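Local coordinates for telomerase reverse transcriptase (Takifugu rubripes, PDB 4LMO), which carries the catalytic reverse transcriptase activity of telomerase, extending chromosome ends by copying an RNA template, and is represented here by its RNA-binding domain, at residues 42-47 with 74-79; 48-53 with 58-63. All blocks are in the same frame, centred on the assembly; numbering follows the deposited sequence.

Contact 1 uses helix 40-48 and contact 2 the loop that follows it, and the two lie in different settings. Contact 1 is buried and purely apolar, a crossing of helix 40-48 with helix 73-85. Contact 2, whose centre is about 13 Å from that of contact 1, lies at the surface in the loop connecting helix 40-48 to helix 67-70, and it is held by one backbone hydrogen bond and by a carboxylate that accepts a backbone N-H. In sequence, contact 2 is nested within the loop that contact 1 closes. Arg45 joins them: it belongs to the helix of contact 1 but reaches into the loop of contact 2 and bonds there.

Contact 1. Residues 42-47 with 74-79; sequences DLIRIV and PLFSQL
Leu43 O accepts the helical backbone bond from Val47 N at 2.9 Å, within the turn of helix 40-48 whose Leu43 and Ile44 side chains pack onto Phe76 of helix 73-85. The arrangement is a nearly perpendicular helix-helix packing within the largely helical telomerase RNA-binding domain: the short axes come within 9.6 Å of each other at 96°. Phe76 is the central group. Its CB points toward helix 40-48, and the ring is met in two distinct ways. Ile44 comes over one face, with CG1 4.2 Å from the centroid of the Phe76 ring and 27° off the normal, a CH-pi contact; its CD1 continues past CD2 of the ring. Leu43 instead approaches the edge in the plane of the ring, its CD2 lying 3.7 Å from Phe76 CD1. With CG of Leu43 turned anti to its backbone N (chi1 -174°), the branched end extends across to helix 73-85 and reaches one turn beyond Phe76 to Leu79. The side chains of Leu43 and Ile44 each cross that of Phe76 at about a right angle, and Leu43 crosses Leu79 in the same way.

Other helices complete the surroundings. Leu43 and Val47 also pack on Trp207 of helix 191-220, while Phe76 and Leu79 rest on Leu138 of helix 136-139, so two further helices also pack against the crossing. The contact between the segments is wholly apolar, and backbone polar atoms are engaged along each helix, as in the bond from Leu79 N to Leu75 O. One turn on from Phe76, methyl meets methyl: Leu43 CD2 lies 3.8 Å from Leu79 CD2.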
ATOM      1  N   ASP A  42     -10.318   8.431  10.861  1.00 38.71           N
ATOM      2  CA  ASP A  42     -10.838   7.912   9.596  1.00 37.34           C
ATOM      3  C   ASP A  42     -10.114   6.630   9.182  1.00 35.22           C
ATOM      4  O   ASP A  42     -10.752   5.663   8.760  1.00 33.79           O
ATOM      5  CB  ASP A  42     -10.726   8.960   8.480  1.00 38.36           C
ATOM      6  CG  ASP A  42     -11.520  10.225   8.773  1.00 40.00           C
ATOM      7  OD1 ASP A  42     -12.692  10.127   9.198  1.00 40.70           O
ATOM      8  OD2 ASP A  42     -10.969  11.324   8.562  1.00 41.30           O
ATOM      9  N   LEU A  43      -8.788   6.627   9.317  1.00 34.00           N
ATOM     10  CA  LEU A  43      -7.973   5.468   8.954  1.00 32.86           C
ATOM     11  C   LEU A  43      -8.280   4.246   9.815  1.00 31.74           C
ATOM     12  O   LEU A  43      -8.369   3.131   9.300  1.00 30.83           O
ATOM     13  CB  LEU A  43      -6.473   5.797   8.991  1.00 32.75           C
ATOM     14  CG  LEU A  43      -5.529   4.695   8.487  1.00 32.30           C
ATOM     15  CD1 LEU A  43      -5.859   4.274   7.060  1.00 31.93           C
ATOM     16  CD2 LEU A  43      -4.077   5.127   8.594  1.00 32.87           C
ATOM     17  N   ILE A  44      -8.449   4.463  11.117  1.00 31.78           N
ATOM     18  CA  ILE A  44      -8.852   3.397  12.040  1.00 31.39           C
ATOM     19  C   ILE A  44     -10.158   2.734  11.581  1.00 30.90           C
ATOM     20  O   ILE A  44     -10.305   1.513  11.658  1.00 30.73           O
ATOM     21  CB  ILE A  44      -8.952   3.919  13.492  1.00 32.08           C
ATOM     22  CG1 ILE A  44      -7.551   4.271  14.008  1.00 32.25           C
ATOM     23  CG2 ILE A  44      -9.631   2.900  14.403  1.00 31.78           C
ATOM     24  CD1 ILE A  44      -7.529   4.998  15.333  1.00 32.76           C
ATOM     25  N   ARG A  45     -11.082   3.552  11.080  1.00 30.92           N
ATOM     26  CA  ARG A  45     -12.341   3.079  10.506  1.00 31.11           C
ATOM     27  C   ARG A  45     -12.130   2.186   9.284  1.00 30.26           C
ATOM     28  O   ARG A  45     -12.738   1.120   9.175  1.00 30.38           O
ATOM     29  CB  ARG A  45     -13.225   4.272  10.130  1.00 32.28           C
ATOM     30  CG  ARG A  45     -13.848   4.976  11.319  1.00 33.59           C
ATOM     31  CD  ARG A  45     -15.126   4.265  11.712  1.00 34.63           C
ATOM     32  NE  ARG A  45     -15.403   4.373  13.133  1.00 35.12           N
ATOM     33  CZ  ARG A  45     -16.378   3.726  13.758  1.00 35.57           C
ATOM     34  NH1 ARG A  45     -17.186   2.910  13.092  1.00 35.58           N
ATOM     35  NH2 ARG A  45     -16.540   3.897  15.060  1.00 36.56           N
ATOM     36  N   ILE A  46     -11.265   2.635   8.375  1.00 29.23           N
ATOM     37  CA  ILE A  46     -10.932   1.898   7.157  1.00 28.38           C
ATOM     38  C   ILE A  46     -10.245   0.569   7.472  1.00 27.66           C
ATOM     39  O   ILE A  46     -10.525  -0.445   6.834  1.00 27.95           O
ATOM     40  CB  ILE A  46     -10.043   2.746   6.212  1.00 28.27           C
ATOM     41  CG1 ILE A  46     -10.770   4.035   5.807  1.00 28.71           C
ATOM     42  CG2 ILE A  46      -9.633   1.948   4.977  1.00 27.37           C
ATOM     43  CD1 ILE A  46      -9.876   5.102   5.206  1.00 28.85           C
ATOM     44  N   VAL A  47      -9.361   0.579   8.466  1.00 27.29           N
ATOM     45  CA  VAL A  47      -8.567  -0.602   8.806  1.00 26.84           C
ATOM     46  C   VAL A  47      -9.342  -1.621   9.647  1.00 26.96           C
ATOM     47  O   VAL A  47      -9.253  -2.825   9.393  1.00 27.17           O
ATOM     48  CB  VAL A  47      -7.236  -0.216   9.500  1.00 26.76           C
ATOM     49  CG1 VAL A  47      -6.418  -1.453   9.854  1.00 26.16           C
ATOM     50  CG2 VAL A  47      -6.422   0.713   8.610  1.00 26.74           C
ATOM     51  N   PRO A  74      -3.653   8.837  17.815  1.00 37.51           N
ATOM     52  CA  PRO A  74      -2.396   9.574  17.631  1.00 38.64           C
ATOM     53  C   PRO A  74      -1.389   8.859  16.730  1.00 38.67           C
ATOM     54  O   PRO A  74      -0.709   9.511  15.934  1.00 39.26           O
ATOM     55  CB  PRO A  74      -1.843   9.688  19.057  1.00 39.25           C
ATOM     56  CG  PRO A  74      -3.050   9.628  19.927  1.00 39.11           C
ATOM     57  CD  PRO A  74      -3.947   8.635  19.248  1.00 38.13           C
ATOM     58  N   LEU A  75      -1.307   7.536  16.857  1.00 38.13           N
ATOM     59  CA  LEU A  75      -0.384   6.728  16.062  1.00 37.43           C
ATOM     60  C   LEU A  75      -0.753   6.686  14.590  1.00 36.93           C
ATOM     61  O   LEU A  75       0.121   6.736  13.720  1.00 36.44           O
ATOM     62  CB  LEU A  75      -0.309   5.304  16.608  1.00 37.37           C
ATOM     63  CG  LEU A  75       0.707   5.048  17.717  1.00 38.09           C
ATOM     64  CD1 LEU A  75       0.646   3.594  18.165  1.00 37.59           C
ATOM     65  CD2 LEU A  75       2.103   5.418  17.243  1.00 38.33           C
ATOM     66  N   PHE A  76      -2.051   6.582  14.318  1.00 36.40           N
ATOM     67  CA  PHE A  76      -2.535   6.517  12.947  1.00 35.89           C
ATOM     68  C   PHE A  76      -2.576   7.901  12.302  1.00 37.00           C
ATOM     69  O   PHE A  76      -2.432   8.025  11.082  1.00 37.53           O
ATOM     70  CB  PHE A  76      -3.886   5.801  12.880  1.00 34.80           C
ATOM     71  CG  PHE A  76      -3.779   4.301  12.989  1.00 33.65           C
ATOM     72  CD1 PHE A  76      -3.690   3.511  11.846  1.00 32.46           C
ATOM     73  CD2 PHE A  76      -3.754   3.676  14.234  1.00 33.47           C
ATOM     74  CE1 PHE A  76      -3.585   2.132  11.941  1.00 31.67           C
ATOM     75  CE2 PHE A  76      -3.649   2.294  14.335  1.00 32.93           C
ATOM     76  CZ  PHE A  76      -3.566   1.522  13.187  1.00 31.94           C
ATOM     77  N   SER A  77      -2.752   8.936  13.126  1.00 37.49           N
ATOM     78  CA  SER A  77      -2.596  10.319  12.683  1.00 38.40           C
ATOM     79  C   SER A  77      -1.150  10.552  12.260  1.00 38.55           C
ATOM     80  O   SER A  77      -0.891  11.203  11.246  1.00 38.69           O
ATOM     81  CB  SER A  77      -2.969  11.296  13.800  1.00 39.02           C
ATOM     82  OG  SER A  77      -4.311  11.115  14.212  1.00 39.62           O
ATOM     83  N   GLN A  78      -0.223  10.006  13.046  1.00 38.57           N
ATOM     84  CA  GLN A  78       1.206  10.058  12.758  1.00 39.05           C
ATOM     85  C   GLN A  78       1.521   9.373  11.428  1.00 37.83           C
ATOM     86  O   GLN A  78       2.263   9.917  10.606  1.00 37.81           O
ATOM     87  CB  GLN A  78       1.995   9.404  13.896  1.00 40.02           C
ATOM     88  CG  GLN A  78       3.501   9.611  13.833  1.00 41.84           C
ATOM     89  CD  GLN A  78       4.261   8.743  14.822  1.00 43.40           C
ATOM     90  OE1 GLN A  78       5.437   8.437  14.618  1.00 44.50           O
ATOM     91  NE2 GLN A  78       3.593   8.338  15.901  1.00 43.78           N
ATOM     92  N   LEU A  79       0.945   8.186  11.230  1.00 36.12           N
ATOM     93  CA  LEU A  79       1.099   7.417   9.994  1.00 34.97           C
ATOM     94  C   LEU A  79       0.688   8.233   8.769  1.00 35.12           C
ATOM     95  O   LEU A  79       1.412   8.275   7.773  1.00 34.48           O
ATOM     96  CB  LEU A  79       0.283   6.116  10.072  1.00 33.40           C
ATOM     97  CG  LEU A  79       0.403   5.054   8.969  1.00 32.27           C
ATOM     98  CD1 LEU A  79      -0.041   3.691   9.487  1.00 31.39           C
ATOM     99  CD2 LEU A  79      -0.391   5.430   7.722  1.00 31.73           C
TER

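Contact 2. Residues 48-53 with 58-63; sequences FFEGVL and LERKPK
Leu53 O accepts a hydrogen bond from Leu58 N at 3.1 Å, the N-H pointing nearly straight at the oxygen (162°), and this backbone bond brings residues 58-63 back beside residues 48-53. The pairing closes a turn in the loop that links helix 40-48 to helix 67-70. Beside it, Leu58 CD2 packs on Leu53 CB at 3.8 Å.

Glu50 supplies the second tie. Its chain bends at chi2 (89°), bringing the carboxylate round to the opposing backbone, where OE2 accepts a short bond of 2.6 Å from Arg60 N. The N-H arrives on the anti side of the oxygen, 18° out of the carboxylate plane. On the way, Glu50 CG passes 3.2 Å from Leu58 O. The same OE2 takes a salt bridge from Arg45 NH1, so a backbone N-H and a side-chain cation hold one oxygen.

Arg60 meets Glu50 through its aliphatic part: Arg60 CG lies 3.3 Å from Glu50 OE2. Its guanidinium continues past the carboxylate, and Phe49 O lies at its edge, near its plane, without a hydrogen bond. The Phe49 ring, for its part, makes a cation-pi contact with Arg45 and meets Phe69 edge-to-face; Phe69 lies in 65-70, a region predicted by similarity to contact the RNA template.

Arg60 thus grips Glu50 through its main chain and not its charge: Arg60 NE stays 5.8 Å from Glu50 OE2. The negative charge of Glu50 is therefore probably balanced chiefly by Arg45, linking the exposed loop to helix 40-48.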
ATOM      1  N   PHE A  48     -10.114  -1.147  10.624  1.00 27.23           N
ATOM      2  CA  PHE A  48     -10.699  -2.044  11.630  1.00 27.70           C
ATOM      3  C   PHE A  48     -12.219  -2.171  11.644  1.00 28.75           C
ATOM      4  O   PHE A  48     -12.742  -3.146  12.186  1.00 29.19           O
ATOM      5  CB  PHE A  48     -10.221  -1.661  13.035  1.00 27.00           C
ATOM      6  CG  PHE A  48      -8.732  -1.680  13.198  1.00 26.33           C
ATOM      7  CD1 PHE A  48      -8.029  -2.885  13.192  1.00 25.75           C
ATOM      8  CD2 PHE A  48      -8.027  -0.496  13.372  1.00 26.20           C
ATOM      9  CE1 PHE A  48      -6.650  -2.903  13.342  1.00 25.24           C
ATOM     10  CE2 PHE A  48      -6.648  -0.509  13.526  1.00 26.09           C
ATOM     11  CZ  PHE A  48      -5.960  -1.715  13.512  1.00 25.66           C
ATOM     12  N   PHE A  49     -12.923  -1.198  11.065  1.00 29.52           N
ATOM     13  CA  PHE A  49     -14.383  -1.139  11.188  1.00 30.11           C
ATOM     14  C   PHE A  49     -15.117  -1.294   9.850  1.00 30.76           C
ATOM     15  O   PHE A  49     -15.351  -2.422   9.404  1.00 31.01           O
ATOM     16  CB  PHE A  49     -14.812   0.123  11.952  1.00 30.83           C
ATOM     17  CG  PHE A  49     -14.327   0.161  13.381  1.00 31.05           C
ATOM     18  CD1 PHE A  49     -15.111  -0.353  14.413  1.00 31.23           C
ATOM     19  CD2 PHE A  49     -13.082   0.702  13.697  1.00 31.06           C
ATOM     20  CE1 PHE A  49     -14.666  -0.324  15.727  1.00 31.62           C
ATOM     21  CE2 PHE A  49     -12.631   0.731  15.011  1.00 31.74           C
ATOM     22  CZ  PHE A  49     -13.424   0.217  16.028  1.00 31.60           C
ATOM     23  N   GLU A  50     -15.470  -0.179   9.212  1.00 31.11           N
ATOM     24  CA  GLU A  50     -16.258  -0.213   7.974  1.00 31.48           C
ATOM     25  C   GLU A  50     -15.513  -0.744   6.749  1.00 30.98           C
ATOM     26  O   GLU A  50     -16.125  -1.340   5.861  1.00 31.07           O
ATOM     27  CB  GLU A  50     -16.843   1.167   7.653  1.00 32.35           C
ATOM     28  CG  GLU A  50     -18.085   1.528   8.454  1.00 33.44           C
ATOM     29  CD  GLU A  50     -17.766   2.210   9.772  1.00 34.25           C
ATOM     30  OE1 GLU A  50     -16.576   2.283  10.140  1.00 34.08           O
ATOM     31  OE2 GLU A  50     -18.707   2.676  10.447  1.00 35.27           O
ATOM     32  N   GLY A  51     -14.201  -0.527   6.704  1.00 30.20           N
ATOM     33  CA  GLY A  51     -13.414  -0.837   5.514  1.00 29.77           C
ATOM     34  C   GLY A  51     -13.255   0.392   4.640  1.00 29.97           C
ATOM     35  O   GLY A  51     -13.533   1.507   5.083  1.00 30.39           O
ATOM     36  N   VAL A  52     -12.820   0.189   3.395  1.00 29.70           N
ATOM     37  CA  VAL A  52     -12.576   1.294   2.454  1.00 30.25           C
ATOM     38  C   VAL A  52     -13.817   2.128   2.120  1.00 31.26           C
ATOM     39  O   VAL A  52     -13.703   3.320   1.826  1.00 31.91           O
ATOM     40  CB  VAL A  52     -11.906   0.824   1.137  1.00 30.10           C
ATOM     41  CG1 VAL A  52     -10.450   0.462   1.375  1.00 29.85           C
ATOM     42  CG2 VAL A  52     -12.653  -0.345   0.509  1.00 29.85           C
ATOM     43  N   LEU A  53     -14.995   1.506   2.181  1.00 31.61           N
ATOM     44  CA  LEU A  53     -16.252   2.170   1.813  1.00 32.60           C
ATOM     45  C   LEU A  53     -16.697   3.221   2.832  1.00 33.28           C
ATOM     46  O   LEU A  53     -17.645   3.975   2.587  1.00 33.81           O
ATOM     47  CB  LEU A  53     -17.364   1.146   1.556  1.00 32.50           C
ATOM     48  CG  LEU A  53     -17.162   0.209   0.357  1.00 32.61           C
ATOM     49  CD1 LEU A  53     -18.191  -0.913   0.357  1.00 32.04           C
ATOM     50  CD2 LEU A  53     -17.195   0.975  -0.961  1.00 32.92           C
ATOM     51  N   LEU A  58     -20.216   4.724   4.219  1.00 38.40           N
ATOM     52  CA  LEU A  58     -20.649   3.518   4.926  1.00 38.59           C
ATOM     53  C   LEU A  58     -20.452   3.669   6.430  1.00 39.69           C
ATOM     54  O   LEU A  58     -19.370   4.036   6.893  1.00 39.35           O
ATOM     55  CB  LEU A  58     -19.925   2.274   4.403  1.00 37.46           C
ATOM     56  CG  LEU A  58     -20.412   0.903   4.892  1.00 36.93           C
ATOM     57  CD1 LEU A  58     -21.827   0.593   4.417  1.00 36.93           C
ATOM     58  CD2 LEU A  58     -19.449  -0.182   4.435  1.00 36.07           C
ATOM     59  N   GLU A  59     -21.512   3.398   7.183  1.00 41.32           N
ATOM     60  CA  GLU A  59     -21.490   3.572   8.630  1.00 42.91           C
ATOM     61  C   GLU A  59     -21.912   2.310   9.368  1.00 43.16           C
ATOM     62  O   GLU A  59     -22.851   1.619   8.965  1.00 43.37           O
ATOM     63  CB  GLU A  59     -22.367   4.756   9.052  1.00 44.43           C
ATOM     64  CG  GLU A  59     -21.781   6.113   8.689  1.00 45.95           C
ATOM     65  CD  GLU A  59     -22.679   7.278   9.070  1.00 47.85           C
ATOM     66  OE1 GLU A  59     -23.911   7.195   8.858  1.00 48.94           O
ATOM     67  OE2 GLU A  59     -22.145   8.290   9.572  1.00 48.25           O
ATOM     68  N   ARG A  60     -21.198   2.012  10.445  1.00 43.60           N
ATOM     69  CA  ARG A  60     -21.561   0.922  11.338  1.00 44.75           C
ATOM     70  C   ARG A  60     -21.364   1.330  12.797  1.00 45.93           C
ATOM     71  O   ARG A  60     -20.518   2.173  13.110  1.00 46.29           O
ATOM     72  CB  ARG A  60     -20.785  -0.357  10.996  1.00 43.76           C
ATOM     73  CG  ARG A  60     -19.339  -0.411  11.478  1.00 43.37           C
ATOM     74  CD  ARG A  60     -18.765  -1.811  11.324  1.00 44.04           C
ATOM     75  NE  ARG A  60     -19.635  -2.809  11.941  1.00 45.36           N
ATOM     76  CZ  ARG A  60     -19.435  -4.122  11.908  1.00 46.44           C
ATOM     77  NH1 ARG A  60     -18.380  -4.631  11.283  1.00 47.80           N
ATOM     78  NH2 ARG A  60     -20.298  -4.930  12.509  1.00 46.87           N
ATOM     79  N   LYS A  61     -22.163   0.743  13.680  1.00 47.79           N
ATOM     80  CA  LYS A  61     -22.019   0.976  15.114  1.00 49.18           C
ATOM     81  C   LYS A  61     -20.854   0.142  15.660  1.00 48.93           C
ATOM     82  O   LYS A  61     -20.633  -0.983  15.200  1.00 48.39           O
ATOM     83  CB  LYS A  61     -23.326   0.668  15.855  1.00 50.13           C
ATOM     84  CG  LYS A  61     -24.512   1.536  15.438  1.00 51.37           C
ATOM     85  CD  LYS A  61     -24.325   3.004  15.798  1.00 52.08           C
ATOM     86  CE  LYS A  61     -25.433   3.863  15.206  1.00 52.80           C
ATOM     87  NZ  LYS A  61     -25.223   5.315  15.463  1.00 53.89           N
ATOM     88  N   PRO A  62     -20.104   0.687  16.641  1.00 49.21           N
ATOM     89  CA  PRO A  62     -20.327   1.976  17.306  1.00 50.57           C
ATOM     90  C   PRO A  62     -19.840   3.184  16.502  1.00 50.87           C
ATOM     91  O   PRO A  62     -18.829   3.099  15.805  1.00 50.78           O
ATOM     92  CB  PRO A  62     -19.532   1.838  18.606  1.00 50.26           C
ATOM     93  CG  PRO A  62     -18.430   0.889  18.276  1.00 49.37           C
ATOM     94  CD  PRO A  62     -18.921  -0.013  17.178  1.00 49.03           C
ATOM     95  N   LYS A  63     -20.579   4.287  16.600  1.00 51.52           N
ATOM     96  CA  LYS A  63     -20.210   5.549  15.960  1.00 52.26           C
ATOM     97  C   LYS A  63     -18.983   6.161  16.641  1.00 52.52           C
ATOM     98  O   LYS A  63     -18.032   6.572  15.972  1.00 52.46           O
ATOM     99  CB  LYS A  63     -21.403   6.520  15.968  1.00 53.20           C
ATOM    100  CG  LYS A  63     -21.089   7.968  15.602  1.00 54.53           C
ATOM    101  CD  LYS A  63     -20.658   8.131  14.151  1.00 54.48           C
ATOM    102  CE  LYS A  63     -20.191   9.552  13.879  1.00 55.51           C
ATOM    103  NZ  LYS A  63     -19.533   9.679  12.549  1.00 55.19           N
TER